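Local coordinates for protein diaminopimelate decarboxylase (Helicobacter pylori, PDB 2QGH) that probably catalyses the pyridoxal-phosphate-dependent decarboxylation of meso-diaminopimelate to L-lysine, the last step of bacterial lysine synthesis, at residues Pro102-Ser108 against Leu123-Asn129; Ile139-Gln144 against Ser194-Glu198. One frame throughout, in Å; residues are numbered along the deposited sequence.

Contact 1. Residues Pro102-Ser108 against Leu123-Asn129; sequences PYRIVFS and LNILFLN
Phe107 is gripped through its backbone by both neighbours of Leu128: its N donates to Phe127 O at 3.1 Å and its O accepts from Asn129 N at 2.7 Å, the pattern of a parallel pair in which one residue bonds on both sides of its partner. Upstream, Ile105 O receives Leu126 N at 2.8 Å, the N-H bent to 136° at the hydrogen. Before it comes a Schellman motif at Asn124, a residue that tolerates positive phi well, and Pro102 O meets Ile125 CA in a 3.0 Å CA-H...O contact.

Branched and aromatic residues fill both faces of this short pairing. Val106 CG1 stands over one face of the Phe127 ring, offset toward the rim and 3.8 Å from the centroid, a CH-pi contact; with chi1 at 60°, Phe127 tucks its ring between its own N and carbonyl carbon and brings it back alongside the valine. On the side of the sheet that carries Phe107, Ile125 sends CG2 against Ile105 CG2 (3.6 Å) and CD1 against Phe107 CB (3.5 Å), its two branches serving two strand residues.

At the C-terminal end Asn129 ND2 donates to Ser108 OG at 3.2 Å, while Asn129 OD1 is taken by Ser153 of the next strand. The Ser108 side chain comes within about 4 Å (nearest atoms) of the bound pyridoxal phosphate, placing this strand end at the cofactor site. Strand 105-107, helix 114-122 and strand 127-130 form a beta-alpha-beta crossover of the eight-stranded parallel barrel; helix 89-97 packs on Ile105 and Phe107, helix 114-122 on Phe107, Ile125 and Leu128, and strands 83-86 and 150-155 flank the pair.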
ATOM      1  N   PRO A 102       7.616  -1.100  29.307  1.00 18.50           N
ATOM      2  CA  PRO A 102       8.020   0.195  28.760  1.00 17.90           C
ATOM      3  C   PRO A 102       9.536   0.375  28.691  1.00 18.93           C
ATOM      4  O   PRO A 102      10.047   0.964  27.728  1.00 20.60           O
ATOM      5  CB  PRO A 102       7.338   1.202  29.694  1.00 17.17           C
ATOM      6  CG  PRO A 102       7.030   0.408  30.936  1.00 18.68           C
ATOM      7  CD  PRO A 102       6.644  -0.931  30.398  1.00 16.24           C
ATOM      8  N   TYR A 103      10.255  -0.144  29.687  1.00 16.94           N
ATOM      9  CA  TYR A 103      11.712  -0.015  29.714  1.00 16.34           C
ATOM     10  C   TYR A 103      12.437  -0.889  28.685  1.00 17.24           C
ATOM     11  O   TYR A 103      13.668  -0.935  28.659  1.00 17.45           O
ATOM     12  CB  TYR A 103      12.268  -0.257  31.137  1.00 16.19           C
ATOM     13  CG  TYR A 103      11.769  -1.499  31.856  1.00 17.92           C
ATOM     14  CD1 TYR A 103      12.229  -2.768  31.513  1.00 19.16           C
ATOM     15  CD2 TYR A 103      10.830  -1.398  32.889  1.00 21.98           C
ATOM     16  CE1 TYR A 103      11.765  -3.916  32.182  1.00 21.31           C
ATOM     17  CE2 TYR A 103      10.358  -2.534  33.564  1.00 21.21           C
ATOM     18  CZ  TYR A 103      10.830  -3.789  33.204  1.00 23.21           C
ATOM     19  OH  TYR A 103      10.360  -4.913  33.862  1.00 24.99           O
ATOM     20  N   ARG A 104      11.674  -1.577  27.840  1.00 14.28           N
ATOM     21  CA  ARG A 104      12.251  -2.399  26.782  1.00 15.15           C
ATOM     22  C   ARG A 104      11.768  -1.859  25.434  1.00 15.26           C
ATOM     23  O   ARG A 104      11.909  -2.513  24.400  1.00 15.26           O
ATOM     24  CB  ARG A 104      11.830  -3.870  26.914  1.00 16.16           C
ATOM     25  CG  ARG A 104      12.313  -4.569  28.171  1.00 17.68           C
ATOM     26  CD  ARG A 104      12.503  -6.060  27.943  1.00 16.90           C
ATOM     27  NE  ARG A 104      12.894  -6.732  29.180  1.00 20.94           N
ATOM     28  CZ  ARG A 104      12.049  -7.296  30.039  1.00 21.55           C
ATOM     29  NH1 ARG A 104      10.741  -7.292  29.807  1.00 25.65           N
ATOM     30  NH2 ARG A 104      12.511  -7.849  31.150  1.00 21.40           N
ATOM     31  N   ILE A 105      11.191  -0.662  25.459  1.00 16.50           N
ATOM     32  CA  ILE A 105      10.670  -0.016  24.258  1.00 16.15           C
ATOM     33  C   ILE A 105      11.576   1.105  23.772  1.00 16.44           C
ATOM     34  O   ILE A 105      11.895   2.027  24.520  1.00 18.79           O
ATOM     35  CB  ILE A 105       9.255   0.578  24.515  1.00 16.11           C
ATOM     36  CG1 ILE A 105       8.236  -0.556  24.659  1.00 15.02           C
ATOM     37  CG2 ILE A 105       8.838   1.515  23.364  1.00 15.33           C
ATOM     38  CD1 ILE A 105       6.851  -0.079  25.052  1.00 11.34           C
ATOM     39  N   VAL A 106      11.992   1.023  22.517  1.00 15.91           N
ATOM     40  CA  VAL A 106      12.833   2.059  21.940  1.00 16.08           C
ATOM     41  C   VAL A 106      12.036   2.705  20.805  1.00 17.23           C
ATOM     42  O   VAL A 106      11.349   2.025  20.047  1.00 15.58           O
ATOM     43  CB  VAL A 106      14.179   1.483  21.439  1.00 13.96           C
ATOM     44  CG1 VAL A 106      14.966   0.948  22.617  1.00 12.48           C
ATOM     45  CG2 VAL A 106      13.946   0.380  20.429  1.00 13.90           C
ATOM     46  N   PHE A 107      12.134   4.026  20.705  1.00 18.46           N
ATOM     47  CA  PHE A 107      11.377   4.801  19.722  1.00 17.86           C
ATOM     48  C   PHE A 107      12.266   5.485  18.685  1.00 18.27           C
ATOM     49  O   PHE A 107      12.981   6.434  18.996  1.00 18.61           O
ATOM     50  CB  PHE A 107      10.545   5.833  20.496  1.00 16.34           C
ATOM     51  CG  PHE A 107       9.560   6.608  19.669  1.00 16.97           C
ATOM     52  CD1 PHE A 107       9.291   6.274  18.341  1.00 16.31           C
ATOM     53  CD2 PHE A 107       8.872   7.674  20.244  1.00 16.60           C
ATOM     54  CE1 PHE A 107       8.353   6.988  17.601  1.00 13.08           C
ATOM     55  CE2 PHE A 107       7.928   8.398  19.514  1.00 16.58           C
ATOM     56  CZ  PHE A 107       7.669   8.051  18.182  1.00 15.08           C
ATOM     57  N   SER A 108      12.221   4.979  17.456  1.00 18.62           N
ATOM     58  CA  SER A 108      12.981   5.546  16.342  1.00 20.76           C
ATOM     59  C   SER A 108      12.023   6.379  15.501  1.00 20.51           C
ATOM     60  O   SER A 108      10.831   6.434  15.788  1.00 20.21           O
ATOM     61  CB  SER A 108      13.582   4.436  15.474  1.00 21.73           C
ATOM     62  OG  SER A 108      14.819   3.978  16.004  1.00 25.30           O
ATOM     63  N   LEU A 123       5.554   7.912  29.073  1.00 25.80           N
ATOM     64  CA  LEU A 123       5.369   6.474  29.181  1.00 24.07           C
ATOM     65  C   LEU A 123       6.621   5.753  29.666  1.00 24.06           C
ATOM     66  O   LEU A 123       6.644   4.528  29.804  1.00 24.54           O
ATOM     67  CB  LEU A 123       4.912   5.926  27.831  1.00 23.41           C
ATOM     68  CG  LEU A 123       3.538   6.456  27.419  1.00 22.88           C
ATOM     69  CD1 LEU A 123       3.233   6.057  25.981  1.00 20.63           C
ATOM     70  CD2 LEU A 123       2.483   5.919  28.381  1.00 21.90           C
ATOM     71  N   ASN A 124       7.668   6.523  29.913  1.00 25.38           N
ATOM     72  CA  ASN A 124       8.920   5.985  30.431  1.00 26.26           C
ATOM     73  C   ASN A 124       9.546   4.855  29.626  1.00 24.49           C
ATOM     74  O   ASN A 124       9.959   3.844  30.195  1.00 26.03           O
ATOM     75  CB  ASN A 124       8.710   5.522  31.875  1.00 28.12           C
ATOM     76  CG  ASN A 124       8.079   6.602  32.740  1.00 31.48           C
ATOM     77  OD1 ASN A 124       8.602   7.713  32.841  1.00 35.84           O
ATOM     78  ND2 ASN A 124       6.950   6.283  33.364  1.00 30.93           N
ATOM     79  N   ILE A 125       9.630   5.017  28.310  1.00 21.34           N
ATOM     80  CA  ILE A 125      10.238   3.986  27.481  1.00 17.32           C
ATOM     81  C   ILE A 125      11.760   4.023  27.654  1.00 15.47           C
ATOM     82  O   ILE A 125      12.280   4.896  28.348  1.00 12.45           O
ATOM     83  CB  ILE A 125       9.853   4.169  26.002  1.00 16.92           C
ATOM     84  CG1 ILE A 125      10.298   5.536  25.488  1.00 14.73           C
ATOM     85  CG2 ILE A 125       8.358   4.017  25.862  1.00 15.15           C
ATOM     86  CD1 ILE A 125      10.207   5.653  23.972  1.00 16.61           C
ATOM     87  N   LEU A 126      12.482   3.086  27.042  1.00 16.00           N
ATOM     88  CA  LEU A 126      13.943   3.057  27.218  1.00 16.54           C
ATOM     89  C   LEU A 126      14.624   4.333  26.727  1.00 17.06           C
ATOM     90  O   LEU A 126      15.359   4.987  27.463  1.00 16.84           O
ATOM     91  CB  LEU A 126      14.564   1.852  26.514  1.00 15.58           C
ATOM     92  CG  LEU A 126      15.595   1.056  27.333  1.00 15.34           C
ATOM     93  CD1 LEU A 126      16.378   0.149  26.409  1.00 11.57           C
ATOM     94  CD2 LEU A 126      16.541   1.991  28.057  1.00 16.29           C
ATOM     95  N   PHE A 127      14.401   4.684  25.473  1.00 17.15           N
ATOM     96  CA  PHE A 127      14.996   5.906  24.973  1.00 18.05           C
ATOM     97  C   PHE A 127      14.412   6.289  23.637  1.00 18.64           C
ATOM     98  O   PHE A 127      13.761   5.470  22.979  1.00 17.76           O
ATOM     99  CB  PHE A 127      16.535   5.781  24.878  1.00 17.22           C
ATOM    100  CG  PHE A 127      17.036   4.675  23.960  1.00 13.99           C
ATOM    101  CD1 PHE A 127      16.694   4.643  22.611  1.00 15.59           C
ATOM    102  CD2 PHE A 127      17.920   3.714  24.438  1.00 14.59           C
ATOM    103  CE1 PHE A 127      17.229   3.677  21.755  1.00 15.52           C
ATOM    104  CE2 PHE A 127      18.463   2.742  23.591  1.00 13.69           C
ATOM    105  CZ  PHE A 127      18.116   2.725  22.247  1.00 14.97           C
ATOM    106  N   LEU A 128      14.611   7.553  23.273  1.00 18.47           N
ATOM    107  CA  LEU A 128      14.161   8.073  21.992  1.00 18.95           C
ATOM    108  C   LEU A 128      15.406   8.107  21.118  1.00 18.07           C
ATOM    109  O   LEU A 128      16.430   8.665  21.508  1.00 17.32           O
ATOM    110  CB  LEU A 128      13.582   9.484  22.136  1.00 21.31           C
ATOM    111  CG  LEU A 128      12.074   9.620  22.384  1.00 23.23           C
ATOM    112  CD1 LEU A 128      11.724   9.148  23.778  1.00 26.81           C
ATOM    113  CD2 LEU A 128      11.663  11.066  22.213  1.00 25.11           C
ATOM    114  N   ASN A 129      15.324   7.487  19.948  1.00 18.09           N
ATOM    115  CA  ASN A 129      16.451   7.445  19.029  1.00 17.11           C
ATOM    116  C   ASN A 129      16.243   8.575  18.044  1.00 16.32           C
ATOM    117  O   ASN A 129      15.417   8.475  17.139  1.00 14.98           O
ATOM    118  CB  ASN A 129      16.484   6.090  18.328  1.00 17.48           C
ATOM    119  CG  ASN A 129      17.789   5.836  17.619  1.00 16.29           C
ATOM    120  OD1 ASN A 129      18.863   6.119  18.152  1.00 16.21           O
ATOM    121  ND2 ASN A 129      17.708   5.289  16.417  1.00 14.55           N
TER

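Contact 2. Residues Ile139-Gln144 against Ser194-Glu198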
ATOM      1  N   ILE A 139      12.791  17.611  21.432  1.00 22.19           N
ATOM      2  CA  ILE A 139      12.612  16.721  22.568  1.00 21.46           C
ATOM      3  C   ILE A 139      12.998  17.446  23.858  1.00 22.94           C
ATOM      4  O   ILE A 139      12.305  17.342  24.878  1.00 23.11           O
ATOM      5  CB  ILE A 139      13.484  15.462  22.417  1.00 20.45           C
ATOM      6  CG1 ILE A 139      13.049  14.678  21.175  1.00 21.20           C
ATOM      7  CG2 ILE A 139      13.377  14.596  23.664  1.00 20.05           C
ATOM      8  CD1 ILE A 139      13.975  13.516  20.813  1.00 20.29           C
ATOM      9  N   GLU A 140      14.103  18.186  23.807  1.00 22.53           N
ATOM     10  CA  GLU A 140      14.575  18.921  24.970  1.00 24.98           C
ATOM     11  C   GLU A 140      13.524  19.886  25.487  1.00 26.37           C
ATOM     12  O   GLU A 140      13.259  19.948  26.691  1.00 28.87           O
ATOM     13  CB  GLU A 140      15.837  19.715  24.641  1.00 24.48           C
ATOM     14  CG  GLU A 140      16.479  20.316  25.875  1.00 29.35           C
ATOM     15  CD  GLU A 140      17.577  21.290  25.540  1.00 33.22           C
ATOM     16  OE1 GLU A 140      18.407  21.590  26.425  1.00 34.50           O
ATOM     17  OE2 GLU A 140      17.602  21.766  24.388  1.00 37.01           O
ATOM     18  N   THR A 141      12.936  20.653  24.577  1.00 26.16           N
ATOM     19  CA  THR A 141      11.916  21.619  24.955  1.00 25.64           C
ATOM     20  C   THR A 141      10.728  20.938  25.628  1.00 25.01           C
ATOM     21  O   THR A 141      10.176  21.453  26.603  1.00 23.88           O
ATOM     22  CB  THR A 141      11.410  22.393  23.722  1.00 25.58           C
ATOM     23  OG1 THR A 141      12.494  23.132  23.150  1.00 27.03           O
ATOM     24  CG2 THR A 141      10.298  23.354  24.109  1.00 26.27           C
ATOM     25  N   ILE A 142      10.332  19.782  25.105  1.00 24.77           N
ATOM     26  CA  ILE A 142       9.195  19.064  25.661  1.00 24.19           C
ATOM     27  C   ILE A 142       9.560  18.418  26.992  1.00 25.21           C
ATOM     28  O   ILE A 142       8.771  18.435  27.931  1.00 26.09           O
ATOM     29  CB  ILE A 142       8.671  17.991  24.672  1.00 22.97           C
ATOM     30  CG1 ILE A 142       8.141  18.676  23.402  1.00 22.05           C
ATOM     31  CG2 ILE A 142       7.554  17.172  25.323  1.00 23.68           C
ATOM     32  CD1 ILE A 142       7.595  17.720  22.359  1.00 17.68           C
ATOM     33  N   ALA A 143      10.763  17.862  27.077  1.00 25.47           N
ATOM     34  CA  ALA A 143      11.208  17.223  28.308  1.00 25.48           C
ATOM     35  C   ALA A 143      11.276  18.275  29.410  1.00 24.97           C
ATOM     36  O   ALA A 143      10.877  18.038  30.556  1.00 21.05           O
ATOM     37  CB  ALA A 143      12.575  16.591  28.103  1.00 24.85           C
ATOM     38  N   GLN A 144      11.775  19.446  29.043  1.00 25.03           N
ATOM     39  CA  GLN A 144      11.909  20.535  29.984  1.00 26.36           C
ATOM     40  C   GLN A 144      10.571  20.945  30.576  1.00 28.01           C
ATOM     41  O   GLN A 144      10.466  21.188  31.778  1.00 28.08           O
ATOM     42  CB  GLN A 144      12.552  21.730  29.301  1.00 29.60           C
ATOM     43  CG  GLN A 144      12.859  22.867  30.249  1.00 34.22           C
ATOM     44  CD  GLN A 144      13.665  23.960  29.598  1.00 36.79           C
ATOM     45  OE1 GLN A 144      14.168  24.852  30.273  1.00 39.73           O
ATOM     46  NE2 GLN A 144      13.796  23.900  28.275  1.00 39.48           N
ATOM     47  N   SER A 194      22.875  19.705  28.176  1.00 29.27           N
ATOM     48  CA  SER A 194      21.477  19.906  28.527  1.00 28.38           C
ATOM     49  C   SER A 194      21.104  19.176  29.807  1.00 27.20           C
ATOM     50  O   SER A 194      21.585  18.080  30.073  1.00 28.20           O
ATOM     51  CB  SER A 194      20.571  19.442  27.386  1.00 27.48           C
ATOM     52  OG  SER A 194      19.209  19.621  27.734  1.00 28.96           O
ATOM     53  N   ALA A 195      20.236  19.800  30.596  1.00 26.49           N
ATOM     54  CA  ALA A 195      19.785  19.228  31.854  1.00 25.64           C
ATOM     55  C   ALA A 195      18.540  18.388  31.607  1.00 26.58           C
ATOM     56  O   ALA A 195      18.031  17.714  32.512  1.00 26.62           O
ATOM     57  CB  ALA A 195      19.474  20.348  32.845  1.00 22.02           C
ATOM     58  N   PHE A 196      18.053  18.421  30.369  1.00 26.81           N
ATOM     59  CA  PHE A 196      16.850  17.680  30.030  1.00 26.82           C
ATOM     60  C   PHE A 196      17.062  16.558  29.029  1.00 26.64           C
ATOM     61  O   PHE A 196      16.104  15.981  28.515  1.00 28.21           O
ATOM     62  CB  PHE A 196      15.783  18.660  29.543  1.00 26.99           C
ATOM     63  CG  PHE A 196      15.597  19.824  30.465  1.00 27.28           C
ATOM     64  CD1 PHE A 196      16.348  20.985  30.298  1.00 26.78           C
ATOM     65  CD2 PHE A 196      14.725  19.735  31.547  1.00 27.03           C
ATOM     66  CE1 PHE A 196      16.236  22.044  31.199  1.00 28.16           C
ATOM     67  CE2 PHE A 196      14.605  20.785  32.456  1.00 27.26           C
ATOM     68  CZ  PHE A 196      15.362  21.942  32.282  1.00 27.59           C
ATOM     69  N   LEU A 197      18.321  16.246  28.761  1.00 25.98           N
ATOM     70  CA  LEU A 197      18.656  15.172  27.846  1.00 27.38           C
ATOM     71  C   LEU A 197      19.717  14.327  28.518  1.00 27.01           C
ATOM     72  O   LEU A 197      20.519  14.835  29.289  1.00 29.02           O
ATOM     73  CB  LEU A 197      19.196  15.725  26.526  1.00 27.16           C
ATOM     74  CG  LEU A 197      18.229  16.590  25.713  1.00 27.90           C
ATOM     75  CD1 LEU A 197      18.951  17.140  24.492  1.00 27.33           C
ATOM     76  CD2 LEU A 197      17.019  15.771  25.303  1.00 25.94           C
ATOM     77  N   GLU A 198      19.706  13.035  28.231  1.00 28.06           N
ATOM     78  CA  GLU A 198      20.675  12.113  28.800  1.00 25.99           C
ATOM     79  C   GLU A 198      21.051  11.102  27.724  1.00 24.63           C
ATOM     80  O   GLU A 198      20.372  10.090  27.543  1.00 24.51           O
ATOM     81  CB  GLU A 198      20.071  11.410  30.020  1.00 26.91           C
ATOM     82  CG  GLU A 198      20.948  10.328  30.638  1.00 32.37           C
ATOM     83  CD  GLU A 198      20.326   9.711  31.887  1.00 36.72           C
ATOM     84  OE1 GLU A 198      19.120   9.376  31.858  1.00 40.74           O
ATOM     85  OE2 GLU A 198      21.043   9.554  32.902  1.00 40.73           O
TER
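One turn and a half of helix, Ile139-Gln144, passes the point where the chain leaves helix 181-193 at Ser194 and enters strand 197-203 at Leu197; the backbones come nearest at Glu140 and Phe196, whose CA atoms are 5.7 Å apart. The bend is an ST turn, with Phe196 N donating to Ser194 OG at 3.1 Å.

That same hydroxyl donates to Glu140 OE1; the 2.5 Å between Ser194 OG and Glu140 OE1 is doubtfully short, probably somewhat underestimated. Glu140 gets there by running extended, CG anti to the backbone N (chi1 -171°), and its CB meanwhile rests on Leu197 CD1 at 4.0 Å.

Phe196 supplies the broad surface. Gln144 lays its CG over one ring face, 3.5 Å from the centroid, and its flat amide follows, stacked at 28° to the ring plane; Ala195 CB lies over the opposite face. Ala143, small enough to let the helix come close, sets CB 4.1 Å from Phe196 CB. Deeper in, Ile139 CG2 approaches Leu197 CD2, an apolar pair suited to the layer between barrel and helices. Helix 133-146 is an outer helix of the parallel eight-stranded beta/alpha barrel, the fold expected of the pyridoxal-binding domain; Ile139 and Ala143 also pack on strand 150-155.

Overall arrangement
Contacts 1 and 2 follow one another along the chain, contact 1 closing before contact 2 opens, with centres 15 Å apart on the same side of the chain's centre. Both belong to the eight-stranded parallel barrel of the pyridoxal-binding domain: contact 1 joins strands 105-107 and 127-130, which helix 114-122 connects, and contact 2 sets helix 133-146 against the start of strand 197-203. Strand 127-130 runs on into that helix, and the two sites touch where Leu128 CD2 meets Ile139 CD1 at 3.6 Å. Contact 1 extends to the cofactor end of the barrel, where Ser108 lies near pyridoxal phosphate; contact 2 is outer-layer packing farther from the chain's centre.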